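Local coordinates for protein succinylglutamate desuccinylase/aspartoacylase (PDB 3LWU) that binds a zinc ion and is probably a metal-dependent hydrolase of the succinylglutamate desuccinylase/aspartoacylase family, at residues F125-D130 with V155-A160; A233-W238 with V256-L261; L141-L146 with Q248-S253; L39-Y44 with T90-A95. All coordinates share one frame; numbering follows the deposited sequence.

How the contacts relate
Contacts 2 and 4 are buried, contact 1 is partly buried and contact 3 lies at the surface. Contacts 1 and 3 both use helix 143-160, one toward each end, with centres about 21 Å apart. Contacts 2 and 3 take consecutive pieces of chain, since 248-253 leads toward strand 257-263. Contacts 1 and 2 touch through Phe125 and Ala233. Contact 4 stands apart on strands 38-46 and 89-92, and is the only one of the four to touch another subunit. The chemistry follows the place. Contact 2 is wholly apolar. Contact 4 adds backbone bonds between strands. Contact 1 mixes ring packing with one weak bond, and contact 3 depends on an arginine.

Contact 1: F125-D130 with V155-A160; sequences FDHNVD and VETCQA
The imidazole of His127 meets Thr157 edge-on. Thr157 OG1 lies near the ring plane, 2.8 Å from His127 ND1. The bond from ND1 is short but weak, because the N-H...O angle is only 121°. Thr157 OG1 has its stronger partner on its own helix, the carbonyl of Met153. With CG anti to the carbonyl carbon (chi1 -64°), the His127 ring reaches the helix although its CB does not head there. His127 CE1 also comes within 4.2 Å of Cys158 CB. Phe125 supports the imidazole from one face: Phe125 CD2 sits 3.7 Å above the plane of the His127 ring, over its centre. The same phenyl ring reaches the helix backbone, with Phe125 CE2 4.1 Å from Thr157 O. Outside the pair, the ring of His183 meets His127 at about 60°, and Gln179 of helix 170-182 bonds the backbone N of Phe125. The loop also holds its own shape: Asn128 N donates to Asp126 OD1 at 3.1 Å and meets the carboxylate from above its plane. This is an Asx turn. Asp130, at the N-cap of helix 131-138, makes a weak capping bond to Asn133 N. The contact thus packs a turn-forming loop, just ahead of a helix N-cap, against the C-terminal part of helix 143-160 in the catalytic domain.

Contact 2: A233-W238 with V256-L261; sequences ATFCPW and VSAFTL
Trp238 turns its indole toward Val256 with CG anti to the carbonyl carbon (chi1 -65°) and the ring plane swung nearly perpendicular to the CA-CB-CG plane (chi2 96°). Val256 answers with CG1 anti to its backbone N (chi1 167°), which leaves CG2 to face the indole. Val256 CG2 lies over the five-membered ring of Trp238, 3.5 Å from the centroid and close to the ring normal. This is a CH-pi contact over the face. The nearest single pair is Trp238 NE1 to Val256 CG2, at 3.4 Å. The other methyl of Val256 serves a different neighbour: CG1 packs 3.9 Å from Thr234 CG2. That threonine methyl also touches Ala258, with Thr234 CG2 3.6 Å from Ala258 CB. Phe235 meets the same alanine by its edge, Phe235 CD2 lying 3.9 Å from Ala258 CB. No hydrogen bond crosses the contact. The hydroxyl of Thr234 is satisfied within its helix by Met230 O. Further out, Tyr150 of helix 143-160 packs edge-to-face on Trp238. Ser257 and Phe259 point away from helix 230-247, while Val256 and Ala258 point toward it. Strand 257-263 pairs in parallel with 187-194, the strand that carries the zinc ligand His192. Helix 230-247 thus lies on the sheet, with Trp238, Phe235 and the Thr234 methyl against Val256 and Ala258, in the alpha/beta core of the zinc-dependent catalytic domain.

Contact 3: L141-L146 with Q248-S253; sequences LTNSEL and QGREFS
Arg250 grips one oxygen of Asn143 with two nitrogens. Both NE and NH2 of Arg250 lie 2.7 Å from Asn143 OD1, so the guanidinium meets the amide side-on. The two bonds differ in approach. NE comes almost in line with the C=O of the amide, while NH2 arrives in the carbonyl plane, on a lone pair. Sharing one acceptor bends both, with N-H...O angles of 144° for NE and 142° for NH2. The amide and guanidinium are nearly coplanar. NH2 of Arg250 makes a second, straighter bond to Leu141 O at 2.9 Å, with an angle of 167°. An extended chain, its CG anti to the backbone N, carries the guanidinium across to the start of helix 143-160. Leu146 CD2 lies over one face of the guanidinium, 4.3 Å from Arg250 CZ. Asn143 ND2 packs against the Phe252 ring, 3.7 Å from CD2 of that ring, the amide and ring planes being steeply inclined. Thr142 caps the same helix through a bond from Glu145 N to its OG1. Gly249 closes helix 230-247 in a Schellman motif and places Arg250 just beyond it. Arg250 NH1 also bonds Gln139 O. Neutral carbonyl oxygens therefore receive NE, NH1 and NH2, so the arginine probably keeps its charge and ties a helix start to a helix end by polarised hydrogen bonds rather than a salt bridge.

Contact 4: L39-Y44 with T90-A95; sequences LTVPIY and TLAPLA
Tyr44 and Leu91 face each other as an antiparallel hydrogen-bonded pair. Tyr44 N donates to Leu91 O at 3.1 Å, and Leu91 N donates to Tyr44 O at 2.8 Å. Next to this pair Ile43 covers two residues. Its CG2 branch lies 3.7 Å from Thr90 CG2, and its CD1 reaches 3.5 Å to Ala92 CB. Ile43 CG1 stands anti to the carbonyl carbon (chi1 -57°), and a further turn at chi2 (-66°) brings CD1 to the alanine. Val41 CG1 also packs on Ala92 CB. Pro93 CG meets the Tyr44 ring at its edge, 4.0 Å from CE2 of Tyr44. Strand 38-46 joins the sheet here between strands 24-32 and 89-92, antiparallel to both. The regular pairing stops near Pro93, where segment 90-95 turns away from strand 38-46. Beyond that point a water joins the two backbones, donating to Thr40 O at 2.7 Å and to Leu94 O at 2.8 Å. Asn70 of helix 68-80 holds the turn through its bond to Leu94 N. Met77 of that helix lies against both Tyr44 and Leu91. The chain then runs toward the zinc site: the side chain of Ala95 is about 9 Å from that of His192, a zinc ligand. The hydroxyl of Tyr44 hydrogen-bonds Ile343 O and Tyr346 N of the second subunit.

Contact 1: F125-D130 with V155-A160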
loop_
_atom_site.group_PDB
_atom_site.type_symbol
_atom_site.label_atom_id
_atom_site.label_comp_id
_atom_site.label_asym_id
_atom_site.label_seq_id
_atom_site.Cartn_x
_atom_site.Cartn_y
_atom_site.Cartn_z
ATOM N N PHE A 125 -22.059 14.383 -6.080
ATOM C CA PHE A 125 -22.726 14.666 -7.354
ATOM C C PHE A 125 -23.172 16.131 -7.474
ATOM O O PHE A 125 -23.892 16.633 -6.609
ATOM C CB PHE A 125 -23.954 13.766 -7.504
ATOM C CG PHE A 125 -24.757 14.029 -8.758
ATOM C CD1 PHE A 125 -24.165 13.926 -10.004
ATOM C CD2 PHE A 125 -26.115 14.333 -8.687
ATOM C CE1 PHE A 125 -24.903 14.134 -11.159
ATOM C CE2 PHE A 125 -26.844 14.544 -9.834
ATOM C CZ PHE A 125 -26.228 14.446 -11.074
ATOM N N ASP A 126 -22.754 16.771 -8.565
ATOM C CA ASP A 126 -23.164 18.127 -8.962
ATOM C C ASP A 126 -24.356 18.007 -9.892
ATOM O O ASP A 126 -24.250 17.446 -10.972
ATOM C CB ASP A 126 -21.995 18.772 -9.718
ATOM C CG ASP A 126 -22.310 20.176 -10.277
ATOM O OD1 ASP A 126 -23.432 20.722 -10.117
ATOM O OD2 ASP A 126 -21.377 20.744 -10.886
ATOM N N HIS A 127 -25.503 18.532 -9.475
ATOM C CA HIS A 127 -26.740 18.354 -10.247
ATOM C C HIS A 127 -26.805 19.137 -11.566
ATOM O O HIS A 127 -27.587 18.765 -12.441
ATOM C CB HIS A 127 -27.959 18.696 -9.388
ATOM C CG HIS A 127 -28.148 17.787 -8.210
ATOM N ND1 HIS A 127 -29.039 16.735 -8.213
ATOM C CD2 HIS A 127 -27.564 17.779 -6.989
ATOM C CE1 HIS A 127 -29.006 16.126 -7.039
ATOM N NE2 HIS A 127 -28.114 16.734 -6.281
ATOM N N ASN A 128 -26.008 20.201 -11.711
ATOM C CA ASN A 128 -26.064 21.070 -12.919
ATOM C C ASN A 128 -27.508 21.440 -13.283
ATOM O O ASN A 128 -27.950 21.230 -14.405
ATOM C CB ASN A 128 -25.366 20.406 -14.131
ATOM N N VAL A 129 -28.252 21.943 -12.300
ATOM C CA VAL A 129 -29.679 22.244 -12.476
ATOM C C VAL A 129 -29.835 23.369 -13.487
ATOM O O VAL A 129 -29.169 24.389 -13.361
ATOM C CB VAL A 129 -30.335 22.722 -11.146
ATOM C CG1 VAL A 129 -31.817 23.077 -11.370
ATOM C CG2 VAL A 129 -30.164 21.676 -10.015
ATOM N N ASP A 130 -30.709 23.207 -14.478
ATOM C CA ASP A 130 -31.037 24.324 -15.346
ATOM C C ASP A 130 -31.977 25.206 -14.536
ATOM O O ASP A 130 -33.191 24.959 -14.446
ATOM C CB ASP A 130 -31.674 23.861 -16.641
ATOM C CG ASP A 130 -32.130 25.015 -17.525
ATOM O OD1 ASP A 130 -32.055 26.219 -17.146
ATOM O OD2 ASP A 130 -32.580 24.693 -18.629
ATOM N N VAL A 155 -33.161 14.890 -4.217
ATOM C CA VAL A 155 -33.132 13.496 -3.789
ATOM C C VAL A 155 -33.286 12.525 -4.981
ATOM O O VAL A 155 -32.470 11.653 -5.169
ATOM C CB VAL A 155 -34.152 13.206 -2.660
ATOM C CG1 VAL A 155 -34.074 11.743 -2.198
ATOM C CG2 VAL A 155 -33.904 14.139 -1.463
ATOM N N GLU A 156 -34.270 12.724 -5.847
ATOM C CA GLU A 156 -34.530 11.767 -6.947
ATOM C C GLU A 156 -33.410 11.668 -7.978
ATOM O O GLU A 156 -33.095 10.564 -8.448
ATOM C CB GLU A 156 -35.852 12.097 -7.659
ATOM C CG GLU A 156 -37.050 11.879 -6.719
ATOM C CD GLU A 156 -38.372 12.482 -7.176
ATOM O OE1 GLU A 156 -38.499 12.915 -8.364
ATOM O OE2 GLU A 156 -39.297 12.507 -6.316
ATOM N N THR A 157 -32.843 12.816 -8.350
ATOM C CA THR A 157 -31.812 12.856 -9.385
ATOM C C THR A 157 -30.525 12.237 -8.846
ATOM O O THR A 157 -29.730 11.635 -9.578
ATOM C CB THR A 157 -31.529 14.291 -9.875
ATOM O OG1 THR A 157 -31.250 15.116 -8.743
ATOM C CG2 THR A 157 -32.728 14.876 -10.682
ATOM N N CYS A 158 -30.333 12.383 -7.545
ATOM C CA CYS A 158 -29.249 11.706 -6.866
ATOM C C CYS A 158 -29.412 10.178 -6.876
ATOM O O CYS A 158 -28.488 9.431 -7.236
ATOM C CB CYS A 158 -29.222 12.203 -5.435
ATOM S SG CYS A 158 -27.679 12.501 -4.872
ATOM N N GLN A 159 -30.582 9.718 -6.443
ATOM C CA GLN A 159 -30.941 8.293 -6.492
ATOM C C GLN A 159 -30.871 7.699 -7.905
ATOM O O GLN A 159 -30.477 6.536 -8.069
ATOM C CB GLN A 159 -32.334 8.070 -5.904
ATOM C CG GLN A 159 -32.341 8.137 -4.379
ATOM C CD GLN A 159 -33.729 8.324 -3.768
ATOM O OE1 GLN A 159 -34.703 8.676 -4.446
ATOM N NE2 GLN A 159 -33.811 8.105 -2.462
ATOM N N ALA A 160 -31.217 8.498 -8.911
ATOM C CA ALA A 160 -31.166 8.061 -10.302
ATOM C C ALA A 160 -29.751 7.677 -10.738
ATOM O O ALA A 160 -29.587 6.825 -11.591
ATOM C CB ALA A 160 -31.760 9.167 -11.273
#

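Contact 2: A233-W238 with V256-L261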
loop_
_atom_site.group_PDB
_atom_site.type_symbol
_atom_site.label_atom_id
_atom_site.label_comp_id
_atom_site.label_asym_id
_atom_site.label_seq_id
_atom_site.Cartn_x
_atom_site.Cartn_y
_atom_site.Cartn_z
ATOM N N ALA A 233 -21.851 19.953 -2.405
ATOM C CA ALA A 233 -22.929 19.193 -3.064
ATOM C C ALA A 233 -24.313 19.507 -2.454
ATOM O O ALA A 233 -25.331 19.507 -3.134
ATOM C CB ALA A 233 -22.642 17.710 -2.990
ATOM N N THR A 234 -24.298 19.774 -1.162
ATOM C CA THR A 234 -25.464 20.047 -0.351
ATOM C C THR A 234 -25.952 21.491 -0.493
ATOM O O THR A 234 -27.141 21.692 -0.695
ATOM C CB THR A 234 -25.126 19.742 1.121
ATOM O OG1 THR A 234 -25.126 18.330 1.289
ATOM C CG2 THR A 234 -26.102 20.288 2.025
ATOM N N PHE A 235 -25.043 22.472 -0.387
ATOM C CA PHE A 235 -25.437 23.899 -0.397
ATOM C C PHE A 235 -25.473 24.577 -1.752
ATOM O O PHE A 235 -26.249 25.500 -1.936
ATOM C CB PHE A 235 -24.625 24.767 0.604
ATOM C CG PHE A 235 -23.104 24.948 0.293
ATOM C CD1 PHE A 235 -22.654 25.848 -0.700
ATOM C CD2 PHE A 235 -22.132 24.339 1.109
ATOM C CE1 PHE A 235 -21.271 26.066 -0.924
ATOM C CE2 PHE A 235 -20.722 24.541 0.895
ATOM C CZ PHE A 235 -20.302 25.404 -0.125
ATOM N N CYS A 236 -24.636 24.147 -2.697
ATOM C CA CYS A 236 -24.545 24.859 -3.976
ATOM C C CYS A 236 -25.872 24.990 -4.694
ATOM O O CYS A 236 -26.228 26.088 -5.109
ATOM C CB CYS A 236 -23.515 24.236 -4.911
ATOM S SG CYS A 236 -21.797 24.720 -4.489
ATOM N N PRO A 237 -26.616 23.883 -4.849
ATOM C CA PRO A 237 -27.882 24.030 -5.578
ATOM C C PRO A 237 -28.804 25.007 -4.910
ATOM O O PRO A 237 -29.508 25.772 -5.616
ATOM C CB PRO A 237 -28.486 22.623 -5.530
ATOM C CG PRO A 237 -27.339 21.719 -5.206
ATOM C CD PRO A 237 -26.457 22.526 -4.320
ATOM N N TRP A 238 -28.822 25.009 -3.566
ATOM C CA TRP A 238 -29.674 25.954 -2.855
ATOM C C TRP A 238 -29.173 27.387 -2.982
ATOM O O TRP A 238 -29.979 28.294 -3.124
ATOM C CB TRP A 238 -29.871 25.574 -1.391
ATOM C CG TRP A 238 -30.612 24.284 -1.207
ATOM C CD1 TRP A 238 -30.063 23.070 -1.000
ATOM C CD2 TRP A 238 -32.016 24.094 -1.207
ATOM N NE1 TRP A 238 -31.033 22.121 -0.884
ATOM C CE2 TRP A 238 -32.250 22.731 -1.011
ATOM C CE3 TRP A 238 -33.107 24.949 -1.355
ATOM C CZ2 TRP A 238 -33.527 22.192 -0.947
ATOM C CZ3 TRP A 238 -34.377 24.407 -1.301
ATOM C CH2 TRP A 238 -34.570 23.043 -1.087
ATOM N N VAL A 256 -30.883 26.025 3.101
ATOM C CA VAL A 256 -30.087 24.942 3.659
ATOM C C VAL A 256 -28.779 25.518 4.182
ATOM O O VAL A 256 -28.274 26.521 3.657
ATOM C CB VAL A 256 -29.899 23.812 2.611
ATOM C CG1 VAL A 256 -28.849 22.835 3.014
ATOM C CG2 VAL A 256 -31.248 23.078 2.398
ATOM N N SER A 257 -28.296 24.912 5.258
ATOM C CA SER A 257 -26.987 25.193 5.826
ATOM C C SER A 257 -26.147 23.929 5.743
ATOM O O SER A 257 -26.632 22.865 6.100
ATOM C CB SER A 257 -27.135 25.612 7.304
ATOM O OG SER A 257 -27.680 26.924 7.390
ATOM N N ALA A 258 -24.887 24.041 5.311
ATOM C CA ALA A 258 -23.942 22.896 5.335
ATOM C C ALA A 258 -22.573 23.349 5.816
ATOM O O ALA A 258 -22.114 24.442 5.460
ATOM C CB ALA A 258 -23.846 22.252 3.983
ATOM N N PHE A 259 -21.948 22.538 6.666
ATOM C CA PHE A 259 -20.627 22.830 7.248
ATOM C C PHE A 259 -19.777 21.574 7.273
ATOM O O PHE A 259 -20.300 20.484 7.506
ATOM C CB PHE A 259 -20.754 23.290 8.710
ATOM C CG PHE A 259 -21.790 24.324 8.929
ATOM C CD1 PHE A 259 -21.481 25.678 8.813
ATOM C CD2 PHE A 259 -23.071 23.968 9.260
ATOM C CE1 PHE A 259 -22.432 26.622 8.987
ATOM C CE2 PHE A 259 -24.021 24.916 9.429
ATOM C CZ PHE A 259 -23.709 26.244 9.305
ATOM N N THR A 260 -18.466 21.725 7.045
ATOM C CA THR A 260 -17.487 20.637 7.263
ATOM C C THR A 260 -16.686 21.034 8.506
ATOM O O THR A 260 -16.021 22.091 8.535
ATOM C CB THR A 260 -16.566 20.444 6.056
ATOM O OG1 THR A 260 -17.351 20.112 4.894
ATOM C CG2 THR A 260 -15.456 19.378 6.252
ATOM N N LEU A 261 -16.784 20.206 9.543
ATOM C CA LEU A 261 -16.023 20.412 10.765
ATOM C C LEU A 261 -14.731 19.590 10.710
ATOM O O LEU A 261 -14.746 18.444 10.308
ATOM C CB LEU A 261 -16.838 19.985 11.977
ATOM C CG LEU A 261 -17.937 20.946 12.434
ATOM C CD1 LEU A 261 -18.927 21.188 11.328
ATOM C CD2 LEU A 261 -18.601 20.387 13.706
#

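Contact 3: L141-L146 with Q248-S253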
loop_
_atom_site.group_PDB
_atom_site.type_symbol
_atom_site.label_atom_id
_atom_site.label_comp_id
_atom_site.label_asym_id
_atom_site.label_seq_id
_atom_site.Cartn_x
_atom_site.Cartn_y
_atom_site.Cartn_z
ATOM N N LEU A 141 -45.446 28.411 -6.980
ATOM C CA LEU A 141 -45.478 27.824 -5.633
ATOM C C LEU A 141 -45.069 28.860 -4.563
ATOM O O LEU A 141 -44.305 29.783 -4.858
ATOM C CB LEU A 141 -44.533 26.610 -5.566
ATOM C CG LEU A 141 -44.811 25.361 -6.433
ATOM C CD1 LEU A 141 -43.706 24.292 -6.171
ATOM C CD2 LEU A 141 -46.222 24.777 -6.218
ATOM N N THR A 142 -45.581 28.724 -3.334
ATOM C CA THR A 142 -45.070 29.524 -2.210
ATOM C C THR A 142 -43.609 29.214 -1.955
ATOM O O THR A 142 -43.092 28.189 -2.435
ATOM C CB THR A 142 -45.770 29.246 -0.866
ATOM O OG1 THR A 142 -45.540 27.879 -0.471
ATOM C CG2 THR A 142 -47.273 29.657 -0.906
ATOM N N ASN A 143 -42.933 30.056 -1.182
ATOM C CA ASN A 143 -41.543 29.733 -0.796
ATOM C C ASN A 143 -41.387 28.314 -0.178
ATOM O O ASN A 143 -40.441 27.581 -0.511
ATOM C CB ASN A 143 -40.966 30.785 0.165
ATOM C CG ASN A 143 -40.569 32.086 -0.529
ATOM O OD1 ASN A 143 -40.747 32.286 -1.745
ATOM N ND2 ASN A 143 -40.023 32.994 0.261
ATOM N N SER A 144 -42.299 27.926 0.715
ATOM C CA SER A 144 -42.184 26.595 1.364
ATOM C C SER A 144 -42.421 25.457 0.400
ATOM O O SER A 144 -41.772 24.427 0.500
ATOM C CB SER A 144 -43.158 26.429 2.536
ATOM O OG SER A 144 -42.744 27.215 3.635
ATOM N N GLU A 145 -43.392 25.626 -0.493
ATOM C CA GLU A 145 -43.694 24.581 -1.474
ATOM C C GLU A 145 -42.582 24.483 -2.479
ATOM O O GLU A 145 -42.238 23.398 -2.902
ATOM C CB GLU A 145 -45.032 24.826 -2.193
ATOM C CG GLU A 145 -46.298 24.672 -1.305
ATOM C CD GLU A 145 -46.359 23.336 -0.529
ATOM O OE1 GLU A 145 -45.552 22.423 -0.810
ATOM O OE2 GLU A 145 -47.220 23.192 0.372
ATOM N N LEU A 146 -42.018 25.623 -2.860
ATOM C CA LEU A 146 -40.931 25.640 -3.817
ATOM C C LEU A 146 -39.731 24.877 -3.250
ATOM O O LEU A 146 -39.149 24.044 -3.938
ATOM C CB LEU A 146 -40.522 27.067 -4.130
ATOM C CG LEU A 146 -39.457 27.308 -5.195
ATOM C CD1 LEU A 146 -40.071 27.121 -6.554
ATOM C CD2 LEU A 146 -38.917 28.734 -5.053
ATOM N N GLN A 248 -34.832 37.693 -9.737
ATOM C CA GLN A 248 -36.214 37.908 -10.194
ATOM C C GLN A 248 -37.014 38.652 -9.146
ATOM O O GLN A 248 -38.249 38.596 -9.147
ATOM C CB GLN A 248 -36.921 36.580 -10.503
ATOM C CG GLN A 248 -36.120 35.628 -11.381
ATOM C CD GLN A 248 -35.741 36.221 -12.735
ATOM O OE1 GLN A 248 -34.551 36.345 -13.065
ATOM N NE2 GLN A 248 -36.748 36.574 -13.530
ATOM N N GLY A 249 -36.317 39.344 -8.247
ATOM C CA GLY A 249 -36.965 40.155 -7.221
ATOM C C GLY A 249 -37.619 39.338 -6.115
ATOM O O GLY A 249 -38.408 39.871 -5.333
ATOM N N ARG A 250 -37.303 38.043 -6.037
ATOM C CA ARG A 250 -37.848 37.187 -4.970
ATOM C C ARG A 250 -36.739 36.882 -3.943
ATOM O O ARG A 250 -35.905 35.993 -4.151
ATOM C CB ARG A 250 -38.446 35.908 -5.562
ATOM C CG ARG A 250 -39.054 34.958 -4.539
ATOM C CD ARG A 250 -39.881 33.920 -5.270
ATOM N NE ARG A 250 -40.604 33.019 -4.377
ATOM C CZ ARG A 250 -41.517 32.126 -4.771
ATOM N NH1 ARG A 250 -41.829 31.995 -6.053
ATOM N NH2 ARG A 250 -42.121 31.350 -3.876
ATOM N N GLU A 251 -36.742 37.659 -2.859
ATOM C CA GLU A 251 -35.718 37.585 -1.827
ATOM C C GLU A 251 -36.130 36.612 -0.706
ATOM O O GLU A 251 -37.248 36.655 -0.202
ATOM C CB GLU A 251 -35.411 38.984 -1.274
ATOM N N PHE A 252 -35.226 35.693 -0.388
ATOM C CA PHE A 252 -35.293 34.852 0.821
ATOM C C PHE A 252 -33.871 34.378 1.110
ATOM O O PHE A 252 -32.993 34.466 0.244
ATOM C CB PHE A 252 -36.239 33.638 0.673
ATOM C CG PHE A 252 -36.015 32.829 -0.584
ATOM C CD1 PHE A 252 -34.947 31.919 -0.683
ATOM C CD2 PHE A 252 -36.887 32.957 -1.664
ATOM C CE1 PHE A 252 -34.731 31.162 -1.850
ATOM C CE2 PHE A 252 -36.689 32.198 -2.830
ATOM C CZ PHE A 252 -35.597 31.289 -2.918
ATOM N N SER A 253 -33.627 33.891 2.318
ATOM C CA SER A 253 -32.277 33.434 2.655
ATOM C C SER A 253 -32.094 31.956 2.282
ATOM O O SER A 253 -33.065 31.193 2.185
ATOM C CB SER A 253 -31.989 33.677 4.132
ATOM O OG SER A 253 -33.044 33.169 4.914
#

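Contact 4: L39-Y44 with T90-A95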
loop_
_atom_site.group_PDB
_atom_site.type_symbol
_atom_site.label_atom_id
_atom_site.label_comp_id
_atom_site.label_asym_id
_atom_site.label_seq_id
_atom_site.Cartn_x
_atom_site.Cartn_y
_atom_site.Cartn_z
ATOM N N LEU A 39 -21.188 -3.673 2.191
ATOM C CA LEU A 39 -20.636 -2.518 2.877
ATOM C C LEU A 39 -21.831 -1.741 3.413
ATOM O O LEU A 39 -22.657 -1.225 2.631
ATOM C CB LEU A 39 -19.827 -1.646 1.909
ATOM C CG LEU A 39 -18.478 -2.241 1.473
ATOM C CD1 LEU A 39 -17.890 -1.423 0.239
ATOM C CD2 LEU A 39 -17.504 -2.288 2.680
ATOM N N THR A 40 -21.930 -1.645 4.729
ATOM C CA THR A 40 -23.060 -0.982 5.352
ATOM C C THR A 40 -22.626 0.150 6.301
ATOM O O THR A 40 -21.495 0.156 6.851
ATOM C CB THR A 40 -23.961 -2.017 6.099
ATOM O OG1 THR A 40 -23.230 -2.535 7.186
ATOM C CG2 THR A 40 -24.350 -3.207 5.224
ATOM N N VAL A 41 -23.510 1.136 6.433
ATOM C CA VAL A 41 -23.362 2.273 7.325
ATOM C C VAL A 41 -24.518 2.245 8.297
ATOM O O VAL A 41 -25.660 2.119 7.869
ATOM C CB VAL A 41 -23.400 3.585 6.543
ATOM C CG1 VAL A 41 -23.398 4.786 7.477
ATOM C CG2 VAL A 41 -22.221 3.625 5.543
ATOM N N PRO A 42 -24.238 2.354 9.615
ATOM C CA PRO A 42 -25.287 2.396 10.622
ATOM C C PRO A 42 -25.896 3.804 10.685
ATOM O O PRO A 42 -25.180 4.778 10.603
ATOM C CB PRO A 42 -24.548 2.059 11.915
ATOM C CG PRO A 42 -23.136 2.482 11.688
ATOM C CD PRO A 42 -22.890 2.365 10.208
ATOM N N ILE A 43 -27.215 3.868 10.789
ATOM C CA ILE A 43 -27.978 5.096 10.818
ATOM C C ILE A 43 -28.793 5.110 12.125
ATOM O O ILE A 43 -29.452 4.120 12.492
ATOM C CB ILE A 43 -28.908 5.218 9.559
ATOM C CG1 ILE A 43 -28.075 5.124 8.242
ATOM C CG2 ILE A 43 -29.742 6.487 9.579
ATOM C CD1 ILE A 43 -27.114 6.266 8.002
ATOM N N TYR A 44 -28.716 6.249 12.825
ATOM C CA TYR A 44 -29.428 6.497 14.056
ATOM C C TYR A 44 -30.283 7.716 13.801
ATOM O O TYR A 44 -29.810 8.724 13.263
ATOM C CB TYR A 44 -28.446 6.805 15.205
ATOM C CG TYR A 44 -27.548 5.651 15.550
ATOM C CD1 TYR A 44 -28.006 4.603 16.324
ATOM C CD2 TYR A 44 -26.250 5.575 15.060
ATOM C CE1 TYR A 44 -27.167 3.501 16.650
ATOM C CE2 TYR A 44 -25.412 4.463 15.364
ATOM C CZ TYR A 44 -25.890 3.443 16.165
ATOM O OH TYR A 44 -25.081 2.386 16.511
ATOM N N THR A 90 -30.555 12.872 12.099
ATOM C CA THR A 90 -30.079 11.637 11.529
ATOM C C THR A 90 -28.555 11.628 11.602
ATOM O O THR A 90 -27.909 12.576 11.174
ATOM C CB THR A 90 -30.528 11.476 10.065
ATOM O OG1 THR A 90 -31.951 11.563 9.999
ATOM C CG2 THR A 90 -30.086 10.121 9.535
ATOM N N LEU A 91 -27.986 10.561 12.158
ATOM C CA LEU A 91 -26.555 10.493 12.333
ATOM C C LEU A 91 -26.026 9.255 11.617
ATOM O O LEU A 91 -26.586 8.173 11.758
ATOM C CB LEU A 91 -26.195 10.479 13.826
ATOM C CG LEU A 91 -26.765 11.716 14.553
ATOM C CD1 LEU A 91 -28.059 11.303 15.236
ATOM C CD2 LEU A 91 -25.780 12.285 15.589
ATOM N N ALA A 92 -24.945 9.441 10.851
ATOM C CA ALA A 92 -24.322 8.365 10.082
ATOM C C ALA A 92 -22.847 8.296 10.460
ATOM O O ALA A 92 -22.007 8.861 9.769
ATOM C CB ALA A 92 -24.486 8.583 8.571
ATOM N N PRO A 93 -22.531 7.632 11.590
ATOM C CA PRO A 93 -21.117 7.452 11.870
ATOM C C PRO A 93 -20.550 6.330 11.006
ATOM O O PRO A 93 -21.300 5.629 10.337
ATOM C CB PRO A 93 -21.107 7.076 13.348
ATOM C CG PRO A 93 -22.346 6.345 13.534
ATOM C CD PRO A 93 -23.366 7.012 12.629
ATOM N N LEU A 94 -19.238 6.176 10.992
ATOM C CA LEU A 94 -18.603 5.076 10.238
ATOM C C LEU A 94 -19.136 5.051 8.794
ATOM O O LEU A 94 -19.541 4.012 8.288
ATOM C CB LEU A 94 -18.859 3.734 10.938
ATOM C CG LEU A 94 -18.363 3.591 12.388
ATOM C CD1 LEU A 94 -18.952 2.282 13.035
ATOM C CD2 LEU A 94 -16.806 3.621 12.586
ATOM N N ALA A 95 -19.126 6.196 8.129
ATOM C CA ALA A 95 -19.849 6.344 6.874
ATOM C C ALA A 95 -19.113 5.800 5.662
ATOM O O ALA A 95 -19.676 5.780 4.583
ATOM C CB ALA A 95 -20.247 7.823 6.641
HETATM O O HOH W 1 -19.785 1.237 8.675
#